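Enzyme subtilase SubTY from Bacillus sp. TY145 (PDB 5FFN) is a calcium-binding, subtilisin-like serine endopeptidase that probably hydrolyses peptide bonds in proteins by means of a catalytic triad. Local coordinates at residues Y287-G292 against Y301-G306; A189-E194 against R224-S229; N282-Y287 against G306-K311; G174-G179 against R210-T215. One frame throughout, in Å; residues are numbered along the deposited sequence.

Contacts 1, 2 and 4 meet one another: the centre of contact 2 lies about 8 Å from that of contact 1 and about 11 Å from that of contact 4, and Y301 O of contact 1 meets G211 N of contact 4 at 2.8 Å. One calcium ion ties contacts 2 and 4 through D225 and T215; another is held in contact 1 by D288 and I289. S229 of contact 2 meets contact 1 twice, S229 OG with S303 O at 2.8 Å and S229 N with G306 O at 2.9 Å. Contact 3 shares Y287 and G306 with contact 1 and carries the chain to its C terminus. Contacts 3 and 4 do not touch.

Contact 1: Y287-G292 against Y301-G306; sequences YDIKGG and YASGFG. With CA (calcium ion), chain D.
I289 and S303 make the close side-chain meeting here: CB of I289 sits 3.5 Å from S303 OG, and its branch methyl CG2 lies 3.6 Å from S303 CB. This is the tight part of the contact, and I289 also packs on T201, Y202 and V204 of strand 201-204. S303 carries OG between its backbone N and carbonyl carbon (chi1 67°), which sets the hydroxyl beside I289 and within bonding distance of a metal-bound water. Close by, the backbones press together where Y287 O comes 3.3 Å from G306 CA; a beta carbon on G306 would collide with that carbonyl.

The D288 side is looser. No direct hydrogen bond crosses between the segments, and water does the joining. One water links D288 OD1, weakly, to F305 O. A second water is fully employed: it accepts from I289 N and donates to S303 OG at 2.7 Å and to G304 O at 2.9 Å. That same water is a calcium ligand, and the ion stands 2.4 Å from it, 2.4 Å from D288 OD1 and 2.4 Å from I289 O. G296, G298 and D300, all from the loop between the two segments, complete the six-coordinate site.

The metal charge is likely to polarise the bound water and strengthen its two donated bonds, so that the type II' turn S303-G306 is coupled to the ion as a second shell, without a direct ligand of its own.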
loop_
_atom_site.group_PDB
_atom_site.type_symbol
_atom_site.label_atom_id
_atom_site.label_comp_id
_atom_site.label_asym_id
_atom_site.label_seq_id
_atom_site.Cartn_x
_atom_site.Cartn_y
_atom_site.Cartn_z
ATOM N N TYR A 287 -0.070 -14.279 -14.834
ATOM C CA TYR A 287 0.358 -14.988 -13.631
ATOM C C TYR A 287 -0.800 -15.154 -12.668
ATOM O O TYR A 287 -0.902 -14.487 -11.642
ATOM C CB TYR A 287 1.571 -14.299 -13.010
ATOM C CG TYR A 287 2.743 -14.310 -13.936
ATOM C CD1 TYR A 287 3.496 -15.464 -14.110
ATOM C CD2 TYR A 287 3.045 -13.205 -14.760
ATOM C CE1 TYR A 287 4.533 -15.519 -14.986
ATOM C CE2 TYR A 287 4.112 -13.260 -15.641
ATOM C CZ TYR A 287 4.853 -14.432 -15.744
ATOM O OH TYR A 287 5.907 -14.564 -16.597
ATOM N N ASP A 288 -1.704 -16.060 -13.030
ATOM C CA ASP A 288 -2.801 -16.479 -12.186
ATOM C C ASP A 288 -2.229 -16.945 -10.830
ATOM O O ASP A 288 -1.254 -17.679 -10.811
ATOM C CB ASP A 288 -3.553 -17.623 -12.871
ATOM C CG ASP A 288 -4.872 -17.996 -12.182
ATOM O OD1 ASP A 288 -5.341 -17.284 -11.251
ATOM O OD2 ASP A 288 -5.488 -19.027 -12.592
ATOM N N ILE A 289 -2.757 -16.467 -9.715
ATOM C CA ILE A 289 -2.303 -16.949 -8.375
ATOM C C ILE A 289 -3.300 -17.969 -7.853
ATOM O O ILE A 289 -4.532 -17.760 -7.875
ATOM C CB ILE A 289 -2.087 -15.752 -7.396
ATOM C CG1 ILE A 289 -0.981 -14.822 -7.917
ATOM C CG2 ILE A 289 -1.862 -16.196 -5.939
ATOM C CD1 ILE A 289 0.520 -15.350 -7.758
ATOM N N LYS A 290 -2.780 -19.111 -7.388
ATOM C CA LYS A 290 -3.599 -20.239 -6.961
ATOM C C LYS A 290 -3.280 -20.683 -5.520
ATOM O O LYS A 290 -3.911 -21.621 -5.016
ATOM C CB LYS A 290 -3.339 -21.404 -7.909
ATOM C CG LYS A 290 -3.855 -21.117 -9.343
ATOM C CD LYS A 290 -4.007 -22.410 -10.127
ATOM C CE LYS A 290 -2.839 -22.649 -11.012
ATOM N NZ LYS A 290 -2.798 -24.082 -11.562
ATOM N N GLY A 291 -2.307 -20.030 -4.903
ATOM C CA GLY A 291 -1.860 -20.358 -3.563
ATOM C C GLY A 291 -2.430 -19.425 -2.514
ATOM O O GLY A 291 -2.491 -18.185 -2.734
ATOM N N GLY A 292 -2.829 -19.994 -1.373
ATOM C CA GLY A 292 -3.356 -19.222 -0.271
ATOM C C GLY A 292 -4.834 -19.439 -0.052
ATOM O O GLY A 292 -5.551 -19.969 -0.917
ATOM N N TYR A 301 -11.005 -14.119 -4.872
ATOM C CA TYR A 301 -11.140 -13.076 -3.863
ATOM C C TYR A 301 -9.927 -13.008 -2.893
ATOM O O TYR A 301 -9.892 -12.128 -2.030
ATOM C CB TYR A 301 -12.453 -13.237 -3.092
ATOM C CG TYR A 301 -12.624 -14.567 -2.386
ATOM C CD1 TYR A 301 -12.054 -14.795 -1.151
ATOM C CD2 TYR A 301 -13.308 -15.621 -2.997
ATOM C CE1 TYR A 301 -12.187 -16.061 -0.514
ATOM C CE2 TYR A 301 -13.471 -16.857 -2.369
ATOM C CZ TYR A 301 -12.914 -17.068 -1.119
ATOM O OH TYR A 301 -13.068 -18.309 -0.475
ATOM N N ALA A 302 -8.909 -13.869 -3.058
ATOM C CA ALA A 302 -7.648 -13.706 -2.337
ATOM C C ALA A 302 -6.601 -12.900 -3.100
ATOM O O ALA A 302 -5.899 -12.065 -2.522
ATOM C CB ALA A 302 -7.028 -15.065 -1.950
ATOM N N SER A 303 -6.496 -13.162 -4.398
ATOM C CA SER A 303 -5.423 -12.614 -5.199
ATOM C C SER A 303 -5.910 -11.745 -6.383
ATOM O O SER A 303 -5.092 -11.221 -7.109
ATOM C CB SER A 303 -4.558 -13.745 -5.733
ATOM O OG SER A 303 -5.267 -14.552 -6.682
ATOM N N GLY A 304 -7.219 -11.647 -6.577
ATOM C CA GLY A 304 -7.762 -10.912 -7.699
ATOM C C GLY A 304 -7.383 -11.570 -9.017
ATOM O O GLY A 304 -7.470 -12.779 -9.175
ATOM N N PHE A 305 -6.998 -10.735 -9.984
ATOM C CA PHE A 305 -6.750 -11.164 -11.326
ATOM C C PHE A 305 -5.436 -11.908 -11.455
ATOM O O PHE A 305 -5.236 -12.629 -12.432
ATOM C CB PHE A 305 -6.692 -9.985 -12.313
ATOM C CG PHE A 305 -8.013 -9.264 -12.571
ATOM C CD1 PHE A 305 -9.117 -9.386 -11.727
ATOM C CD2 PHE A 305 -8.099 -8.361 -13.641
ATOM C CE1 PHE A 305 -10.317 -8.664 -11.960
ATOM C CE2 PHE A 305 -9.284 -7.663 -13.879
ATOM C CZ PHE A 305 -10.377 -7.794 -13.055
ATOM N N GLY A 306 -4.556 -11.758 -10.471
ATOM C CA GLY A 306 -3.276 -12.425 -10.514
ATOM C C GLY A 306 -2.175 -11.482 -10.103
ATOM O O GLY A 306 -2.384 -10.480 -9.390
HETATM CA CA CA D . -6.395 -17.031 -9.120
HETATM O O HOH W 1 -6.247 -15.080 -12.828
HETATM O O HOH W 2 -5.453 -14.819 -9.335
#

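Contact 2: A189-E194 against R224-S229; sequences AVAALE and RDIEVS. With CA (calcium ion), chain C.
A189 O takes two backbone donors from the 224-229 segment, E227 N at 3.0 Å and V228 N at 3.3 Å. The V228 bond runs nearly along the C=O axis, whereas E227 N comes in at a more bent angle (138°), tilted 19° out of the carbonyl plane. In return V228 O accepts from A191 N at 2.9 Å, a straight bond lying in the carbonyl plane, and it also receives a CA-H contact from V190. These are the bonds of a parallel bridge, with V190 opposite V228 and A191 opposite S229.

The first residue has its own solution: A189 N donates to a water, and that water donates to D225 O at 3.0 Å and to E227 OE1. The other carboxylate oxygen, E227 OE2, is taken up by R277 and Q281. S229 OG goes to S303 O, leaving S229 CB to lie against L193 CD2 at 3.7 Å. D225 OD2 binds calcium at 2.3 Å, alongside T215, D218, I220 and Q222.

Apolar contacts cover both faces. V190 CG2 meets V228 CG2 at 4.0 Å on one, and A191 CB meets I226 CG2 at 3.7 Å on the other.

In the mainly parallel central sheet of the subtilisin-like alpha/beta fold, strand 188-194 thus lies between strand 228-231 and strand 163-167, near whose end V190 bonds to A166 and A168, while V257 of helix 250-267 covers the V190 and V228 face.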
loop_
_atom_site.group_PDB
_atom_site.type_symbol
_atom_site.label_atom_id
_atom_site.label_comp_id
_atom_site.label_asym_id
_atom_site.label_seq_id
_atom_site.Cartn_x
_atom_site.Cartn_y
_atom_site.Cartn_z
ATOM N N ALA A 189 -6.953 -2.300 -5.856
ATOM C CA ALA A 189 -6.734 -2.976 -4.543
ATOM C C ALA A 189 -5.621 -3.982 -4.699
ATOM O O ALA A 189 -5.702 -4.912 -5.543
ATOM C CB ALA A 189 -8.007 -3.706 -4.072
ATOM N N VAL A 190 -4.614 -3.878 -3.852
ATOM C CA VAL A 190 -3.457 -4.732 -3.972
ATOM C C VAL A 190 -3.361 -5.688 -2.756
ATOM O O VAL A 190 -3.251 -5.240 -1.591
ATOM C CB VAL A 190 -2.163 -3.937 -4.121
ATOM C CG1 VAL A 190 -0.964 -4.895 -4.315
ATOM C CG2 VAL A 190 -2.220 -2.976 -5.290
ATOM N N ALA A 191 -3.438 -6.983 -3.061
ATOM C CA ALA A 191 -3.244 -8.067 -2.063
ATOM C C ALA A 191 -1.750 -8.353 -1.896
ATOM O O ALA A 191 -0.967 -8.072 -2.792
ATOM C CB ALA A 191 -3.960 -9.362 -2.531
ATOM N N ALA A 192 -1.367 -8.969 -0.766
ATOM C CA ALA A 192 0.044 -9.223 -0.455
ATOM C C ALA A 192 0.348 -10.727 -0.662
ATOM O O ALA A 192 -0.321 -11.601 -0.056
ATOM C CB ALA A 192 0.350 -8.858 0.995
ATOM N N LEU A 193 1.356 -10.975 -1.492
ATOM C CA LEU A 193 2.008 -12.275 -1.627
ATOM C C LEU A 193 3.131 -12.401 -0.573
ATOM O O LEU A 193 3.804 -11.432 -0.238
ATOM C CB LEU A 193 2.628 -12.466 -3.005
ATOM C CG LEU A 193 1.697 -12.312 -4.234
ATOM C CD1 LEU A 193 2.431 -12.335 -5.541
ATOM C CD2 LEU A 193 0.642 -13.364 -4.138
ATOM N N GLU A 194 3.354 -13.649 -0.154
ATOM C CA GLU A 194 4.579 -13.995 0.590
ATOM C C GLU A 194 5.476 -14.805 -0.314
ATOM O O GLU A 194 5.032 -15.304 -1.360
ATOM C CB GLU A 194 4.214 -14.763 1.844
ATOM C CG GLU A 194 3.478 -16.077 1.586
ATOM C CD GLU A 194 2.956 -16.760 2.833
ATOM O OE1 GLU A 194 2.942 -16.143 3.914
ATOM O OE2 GLU A 194 2.522 -17.916 2.696
ATOM N N ARG A 224 -15.237 -3.746 -3.472
ATOM C CA ARG A 224 -14.860 -4.864 -2.572
ATOM C C ARG A 224 -14.166 -6.016 -3.349
ATOM O O ARG A 224 -13.990 -7.107 -2.814
ATOM C CB ARG A 224 -16.037 -5.383 -1.738
ATOM C CG ARG A 224 -16.797 -4.314 -0.949
ATOM C CD ARG A 224 -17.801 -4.981 0.007
ATOM N NE ARG A 224 -17.125 -5.588 1.147
ATOM C CZ ARG A 224 -16.782 -4.927 2.250
ATOM N NH1 ARG A 224 -17.056 -3.638 2.403
ATOM N NH2 ARG A 224 -16.138 -5.561 3.217
ATOM N N ASP A 225 -13.675 -5.739 -4.567
ATOM C CA ASP A 225 -12.905 -6.732 -5.282
ATOM C C ASP A 225 -11.410 -6.439 -5.176
ATOM O O ASP A 225 -10.954 -5.298 -5.345
ATOM C CB ASP A 225 -13.247 -6.768 -6.770
ATOM C CG ASP A 225 -14.617 -7.362 -7.081
ATOM O OD1 ASP A 225 -15.296 -7.901 -6.205
ATOM O OD2 ASP A 225 -14.984 -7.236 -8.252
ATOM N N ILE A 226 -10.639 -7.493 -4.931
ATOM C CA ILE A 226 -9.183 -7.427 -5.050
ATOM C C ILE A 226 -8.825 -7.358 -6.533
ATOM O O ILE A 226 -9.434 -8.007 -7.362
ATOM C CB ILE A 226 -8.447 -8.702 -4.459
ATOM C CG1 ILE A 226 -8.884 -8.910 -3.011
ATOM C CG2 ILE A 226 -6.945 -8.646 -4.657
ATOM C CD1 ILE A 226 -8.378 -7.807 -2.077
ATOM N N GLU A 227 -7.855 -6.553 -6.874
ATOM C CA GLU A 227 -7.474 -6.412 -8.308
ATOM C C GLU A 227 -6.217 -7.218 -8.705
ATOM O O GLU A 227 -6.225 -7.970 -9.678
ATOM C CB GLU A 227 -7.345 -4.928 -8.642
ATOM C CG GLU A 227 -7.256 -4.609 -10.123
ATOM C CD GLU A 227 -7.884 -3.239 -10.457
ATOM O OE1 GLU A 227 -8.701 -2.719 -9.653
ATOM O OE2 GLU A 227 -7.575 -2.693 -11.525
ATOM N N VAL A 228 -5.145 -7.057 -7.945
ATOM C CA VAL A 228 -3.872 -7.666 -8.267
ATOM C C VAL A 228 -3.180 -8.002 -6.946
ATOM O O VAL A 228 -3.569 -7.491 -5.892
ATOM C CB VAL A 228 -2.970 -6.745 -9.116
ATOM C CG1 VAL A 228 -3.605 -6.491 -10.481
ATOM C CG2 VAL A 228 -2.613 -5.491 -8.340
ATOM N N SER A 229 -2.152 -8.830 -7.064
ATOM C CA SER A 229 -1.337 -9.249 -5.953
ATOM C C SER A 229 0.126 -8.893 -6.234
ATOM O O SER A 229 0.561 -8.847 -7.406
ATOM C CB SER A 229 -1.436 -10.749 -5.787
ATOM O OG SER A 229 -2.759 -11.128 -5.497
HETATM CA CA CA C . -15.703 -8.749 -9.886
HETATM O O HOH W 3 -9.664 -3.135 -6.991
HETATM O O HOH W 4 -13.543 -9.573 -9.793
#

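Contact 3: N282-Y287 against G306-K311; sequences NRAKVY and GYPRVK
Y287 OH donates to OXT of K311, the C-terminal carboxylate, at 2.7 Å, the shortest polar bond between these segments. OXT lies in the plane of the phenol ring, at its edge. R309 comes over one ring face instead: its CD sits 3.5 Å from Y287 CD2. The kink in the arginine chain at chi3 (84°) then carries the guanidinium out above the ring, with CZ of R309 4.7 Å from the Y287 centroid in a cation-pi contact. The guanidinium stands nearly upright, its plane 73° from that of the ring. V286 CG1 lies on the opposite face of Y287. CE2 of Y307 lies over one face of the guanidinium, toward its rim, and R309 CG sits over the Y307 ring; R309 NH2 goes on to S13 O.

The backbone of the tail is fastened to the end of helix 273-286 by several bonds. Y287 O accepts from Y307 N at 2.9 Å, and A284 O, already used by the i to i+3 bond from Y287 N at the helix end, gets a further weak one from Y307 N. R283 NH1 donates to R309 O at 3.0 Å, somewhat out of the guanidinium plane, while its NE pairs with E279. A water bridges R283 O to R309 N. P308 CB rests against R283 CB at 3.9 Å.

An alanine in place of Y287 would probably leave the K311 carboxylate without its hydroxyl donor and the R309 guanidinium without the ring beneath it.

The carboxylate, whose O also bonds N16 ND2, would tend to raise the phenol's pKa, and the guanidinium to offset this.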
loop_
_atom_site.group_PDB
_atom_site.type_symbol
_atom_site.label_atom_id
_atom_site.label_comp_id
_atom_site.label_asym_id
_atom_site.label_seq_id
_atom_site.Cartn_x
_atom_site.Cartn_y
_atom_site.Cartn_z
ATOM N N ASN A 282 -4.229 -7.032 -17.453
ATOM C CA ASN A 282 -3.873 -8.022 -18.502
ATOM C C ASN A 282 -2.646 -8.813 -18.044
ATOM O O ASN A 282 -2.632 -10.038 -18.115
ATOM C CB ASN A 282 -3.548 -7.351 -19.844
ATOM C CG ASN A 282 -4.741 -6.668 -20.487
ATOM O OD1 ASN A 282 -5.912 -6.987 -20.198
ATOM N ND2 ASN A 282 -4.457 -5.741 -21.365
ATOM N N ARG A 283 -1.671 -8.093 -17.519
ATOM C CA ARG A 283 -0.424 -8.705 -17.018
ATOM C C ARG A 283 -0.717 -9.627 -15.837
ATOM O O ARG A 283 -0.092 -10.688 -15.699
ATOM C CB ARG A 283 0.586 -7.642 -16.626
ATOM C CG ARG A 283 1.261 -6.952 -17.852
ATOM C CD ARG A 283 2.235 -5.933 -17.375
ATOM N NE ARG A 283 2.857 -5.201 -18.496
ATOM C CZ ARG A 283 4.127 -4.807 -18.545
ATOM N NH1 ARG A 283 4.990 -5.109 -17.598
ATOM N NH2 ARG A 283 4.553 -4.091 -19.571
ATOM N N ALA A 284 -1.637 -9.206 -14.971
ATOM C CA ALA A 284 -1.976 -10.000 -13.786
ATOM C C ALA A 284 -2.422 -11.393 -14.214
ATOM O O ALA A 284 -2.067 -12.413 -13.614
ATOM C CB ALA A 284 -3.090 -9.295 -12.957
ATOM N N LYS A 285 -3.191 -11.420 -15.290
ATOM C CA LYS A 285 -3.808 -12.641 -15.777
ATOM C C LYS A 285 -2.782 -13.600 -16.330
ATOM O O LYS A 285 -3.074 -14.785 -16.416
ATOM C CB LYS A 285 -4.887 -12.319 -16.815
ATOM C CG LYS A 285 -6.096 -11.575 -16.285
ATOM C CD LYS A 285 -6.984 -11.207 -17.435
ATOM C CE LYS A 285 -8.040 -10.248 -17.134
ATOM N NZ LYS A 285 -8.962 -10.185 -18.372
ATOM N N VAL A 286 -1.621 -13.102 -16.747
ATOM C CA VAL A 286 -0.540 -13.941 -17.215
ATOM C C VAL A 286 -0.067 -14.839 -16.058
ATOM O O VAL A 286 0.288 -16.002 -16.308
ATOM C CB VAL A 286 0.627 -13.138 -17.798
ATOM C CG1 VAL A 286 1.757 -14.060 -18.294
ATOM C CG2 VAL A 286 0.075 -12.294 -18.989
ATOM N N TYR A 287 -0.070 -14.279 -14.834
ATOM C CA TYR A 287 0.358 -14.988 -13.631
ATOM C C TYR A 287 -0.800 -15.154 -12.668
ATOM O O TYR A 287 -0.902 -14.487 -11.642
ATOM C CB TYR A 287 1.571 -14.299 -13.010
ATOM C CG TYR A 287 2.743 -14.310 -13.936
ATOM C CD1 TYR A 287 3.496 -15.464 -14.110
ATOM C CD2 TYR A 287 3.045 -13.205 -14.760
ATOM C CE1 TYR A 287 4.533 -15.519 -14.986
ATOM C CE2 TYR A 287 4.112 -13.260 -15.641
ATOM C CZ TYR A 287 4.853 -14.432 -15.744
ATOM O OH TYR A 287 5.907 -14.564 -16.597
ATOM N N GLY A 306 -4.556 -11.758 -10.471
ATOM C CA GLY A 306 -3.276 -12.425 -10.514
ATOM C C GLY A 306 -2.175 -11.482 -10.103
ATOM O O GLY A 306 -2.384 -10.480 -9.390
ATOM N N TYR A 307 -0.989 -11.812 -10.571
ATOM C CA TYR A 307 0.251 -11.129 -10.219
ATOM C C TYR A 307 0.904 -10.448 -11.423
ATOM O O TYR A 307 1.602 -11.109 -12.203
ATOM C CB TYR A 307 1.186 -12.175 -9.595
ATOM C CG TYR A 307 2.567 -11.711 -9.183
ATOM C CD1 TYR A 307 2.891 -10.346 -9.048
ATOM C CD2 TYR A 307 3.577 -12.661 -8.879
ATOM C CE1 TYR A 307 4.165 -9.920 -8.678
ATOM C CE2 TYR A 307 4.845 -12.258 -8.467
ATOM C CZ TYR A 307 5.135 -10.866 -8.346
ATOM O OH TYR A 307 6.382 -10.403 -7.988
ATOM N N PRO A 308 0.722 -9.118 -11.570
ATOM C CA PRO A 308 1.323 -8.425 -12.734
ATOM C C PRO A 308 2.833 -8.239 -12.535
ATOM O O PRO A 308 3.307 -7.836 -11.440
ATOM C CB PRO A 308 0.618 -7.074 -12.740
ATOM C CG PRO A 308 0.339 -6.809 -11.240
ATOM C CD PRO A 308 0.079 -8.166 -10.644
ATOM N N ARG A 309 3.573 -8.545 -13.578
ATOM C CA ARG A 309 5.024 -8.508 -13.528
ATOM C C ARG A 309 5.647 -7.783 -14.703
ATOM O O ARG A 309 4.981 -7.447 -15.691
ATOM C CB ARG A 309 5.521 -9.956 -13.428
ATOM C CG ARG A 309 4.923 -10.754 -12.291
ATOM C CD ARG A 309 5.297 -12.231 -12.284
ATOM N NE ARG A 309 6.588 -12.496 -11.642
ATOM C CZ ARG A 309 7.062 -13.737 -11.480
ATOM N NH1 ARG A 309 6.373 -14.778 -11.940
ATOM N NH2 ARG A 309 8.201 -13.962 -10.842
ATOM N N VAL A 310 6.961 -7.575 -14.635
ATOM C CA VAL A 310 7.702 -6.953 -15.753
ATOM C C VAL A 310 7.637 -7.836 -16.992
ATOM O O VAL A 310 7.496 -7.362 -18.113
ATOM C CB VAL A 310 9.186 -6.666 -15.327
ATOM C CG1 VAL A 310 10.032 -6.173 -16.505
ATOM C CG2 VAL A 310 9.202 -5.627 -14.229
ATOM N N LYS A 311 7.793 -9.129 -16.753
ATOM C CA LYS A 311 7.633 -10.143 -17.796
ATOM C C LYS A 311 7.173 -11.449 -17.179
ATOM O O LYS A 311 7.179 -11.594 -15.952
ATOM C CB LYS A 311 8.974 -10.346 -18.512
ATOM C CG LYS A 311 10.157 -10.665 -17.595
ATOM C CD LYS A 311 11.390 -11.040 -18.437
ATOM C CE LYS A 311 12.438 -11.736 -17.592
ATOM N NZ LYS A 311 13.742 -11.837 -18.321
ATOM O OXT LYS A 311 6.778 -12.394 -17.895
HETATM O O HOH W 5 2.690 -10.149 -15.937
#

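Contact 4: G174-G179 against R210-T215; sequences GSNTIG and RGNPAT. With CA (calcium ion), chain C.
Next to the calcium site, where T215 O binds the calcium ion at 2.3 Å, two loops are laced together, and T177 and R210 hold the centre of the lacing. The hydroxyl OG1 of T177 accepts from R210 N at 3.0 Å and donates to G174 O at 2.8 Å. It can do both because a chi1 of 48° places OG1 where it faces R210 N and G174 O alike. R210 O is used in turn: I178 N donates to it at 2.9 Å from well above the carbonyl plane, and T177 N adds a weak bond. One step along, N176 N reaches G211 O at 2.9 Å.

A valine in place of T177 would probably leave R210 N without its acceptor and G174 O without its donor, freeing the start of the 174-179 loop to shift.

N212 forms an Asx turn, its OD1 accepting from A214 N, and T215 N bonds to N212 O, so the chain folds into the short 3-10 segment 213-214 that brings T215 to the metal. Beside this turn the amides of N176 and N212 stack, their planes 21° apart, with N176 OD1 3.4 Å from N212 CB; the same OD1 takes a bond from R224 NE. R210 CB lies 3.4 Å from G174 O, but the end of the side chain leads away from the contact, where NH1 meets A205 O and S208 O and NH2 meets I293 O. At the exposed edge S175 CB lies 3.6 Å from P213 CG, and the Y301 ring packs against S175.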
loop_
_atom_site.group_PDB
_atom_site.type_symbol
_atom_site.label_atom_id
_atom_site.label_comp_id
_atom_site.label_asym_id
_atom_site.label_seq_id
_atom_site.Cartn_x
_atom_site.Cartn_y
_atom_site.Cartn_z
ATOM N N GLY A 174 -10.092 -14.226 6.467
ATOM C CA GLY A 174 -11.533 -14.302 6.358
ATOM C C GLY A 174 -11.996 -13.559 5.123
ATOM O O GLY A 174 -11.368 -12.562 4.714
ATOM N N SER A 175 -13.060 -14.066 4.507
ATOM C CA SER A 175 -13.609 -13.507 3.270
ATOM C C SER A 175 -14.261 -12.148 3.494
ATOM O O SER A 175 -14.779 -11.859 4.576
ATOM C CB SER A 175 -14.613 -14.496 2.669
ATOM O OG SER A 175 -13.963 -15.745 2.423
ATOM N N ASN A 176 -14.218 -11.301 2.464
ATOM C CA ASN A 176 -14.888 -9.992 2.469
ATOM C C ASN A 176 -14.412 -9.035 3.541
ATOM O O ASN A 176 -15.200 -8.271 4.107
ATOM C CB ASN A 176 -16.416 -10.147 2.583
ATOM C CG ASN A 176 -17.157 -9.023 1.890
ATOM O OD1 ASN A 176 -16.548 -8.266 1.147
ATOM N ND2 ASN A 176 -18.462 -8.919 2.107
ATOM N N THR A 177 -13.121 -9.076 3.814
ATOM C CA THR A 177 -12.465 -8.222 4.800
ATOM C C THR A 177 -11.693 -7.050 4.158
ATOM O O THR A 177 -11.041 -6.266 4.876
ATOM C CB THR A 177 -11.484 -9.057 5.673
ATOM O OG1 THR A 177 -10.656 -9.891 4.851
ATOM C CG2 THR A 177 -12.255 -9.967 6.694
ATOM N N ILE A 178 -11.752 -6.962 2.825
ATOM C CA ILE A 178 -11.120 -5.859 2.062
ATOM C C ILE A 178 -11.491 -4.515 2.703
ATOM O O ILE A 178 -12.638 -4.320 3.132
ATOM C CB ILE A 178 -11.520 -5.946 0.550
ATOM C CG1 ILE A 178 -10.722 -4.952 -0.312
ATOM C CG2 ILE A 178 -13.006 -5.740 0.376
ATOM C CD1 ILE A 178 -10.999 -5.103 -1.841
ATOM N N GLY A 179 -10.535 -3.612 2.800
ATOM C CA GLY A 179 -10.792 -2.236 3.260
ATOM C C GLY A 179 -10.696 -1.195 2.142
ATOM O O GLY A 179 -10.690 -1.512 0.940
ATOM N N ARG A 210 -9.299 -10.234 2.153
ATOM C CA ARG A 210 -9.985 -10.887 1.018
ATOM C C ARG A 210 -11.154 -10.047 0.528
ATOM O O ARG A 210 -11.808 -9.410 1.305
ATOM C CB ARG A 210 -10.499 -12.273 1.404
ATOM C CG ARG A 210 -9.533 -13.427 1.163
ATOM C CD ARG A 210 -8.207 -13.297 1.919
ATOM N NE ARG A 210 -7.353 -14.471 1.645
ATOM C CZ ARG A 210 -6.092 -14.624 2.016
ATOM N NH1 ARG A 210 -5.461 -13.664 2.694
ATOM N NH2 ARG A 210 -5.438 -15.767 1.707
ATOM N N GLY A 211 -11.393 -10.083 -0.778
ATOM C CA GLY A 211 -12.559 -9.476 -1.389
ATOM C C GLY A 211 -13.830 -10.263 -1.131
ATOM O O GLY A 211 -13.856 -11.239 -0.382
ATOM N N ASN A 212 -14.885 -9.817 -1.782
ATOM C CA ASN A 212 -16.203 -10.395 -1.641
ATOM C C ASN A 212 -16.293 -11.644 -2.552
ATOM O O ASN A 212 -16.312 -11.528 -3.777
ATOM C CB ASN A 212 -17.231 -9.328 -2.042
ATOM C CG ASN A 212 -18.675 -9.823 -1.936
ATOM O OD1 ASN A 212 -18.918 -10.940 -1.495
ATOM N ND2 ASN A 212 -19.627 -8.956 -2.273
ATOM N N PRO A 213 -16.443 -12.857 -1.962
ATOM C CA PRO A 213 -16.542 -14.047 -2.849
ATOM C C PRO A 213 -17.641 -13.950 -3.915
ATOM O O PRO A 213 -17.425 -14.407 -5.047
ATOM C CB PRO A 213 -16.786 -15.196 -1.862
ATOM C CG PRO A 213 -16.182 -14.710 -0.595
ATOM C CD PRO A 213 -16.571 -13.255 -0.548
ATOM N N ALA A 214 -18.735 -13.259 -3.571
ATOM C CA ALA A 214 -19.933 -13.114 -4.418
ATOM C C ALA A 214 -19.635 -12.427 -5.731
ATOM O O ALA A 214 -20.347 -12.656 -6.707
ATOM C CB ALA A 214 -21.019 -12.336 -3.681
ATOM N N THR A 215 -18.569 -11.620 -5.793
ATOM C CA THR A 215 -18.287 -10.844 -7.003
ATOM C C THR A 215 -16.903 -11.093 -7.605
ATOM O O THR A 215 -16.490 -10.386 -8.502
ATOM C CB THR A 215 -18.494 -9.317 -6.745
ATOM O OG1 THR A 215 -17.667 -8.855 -5.644
ATOM C CG2 THR A 215 -19.927 -9.059 -6.442
HETATM CA CA CA C . -15.703 -8.749 -9.886
HETATM O O HOH W 4 -13.543 -9.573 -9.793
#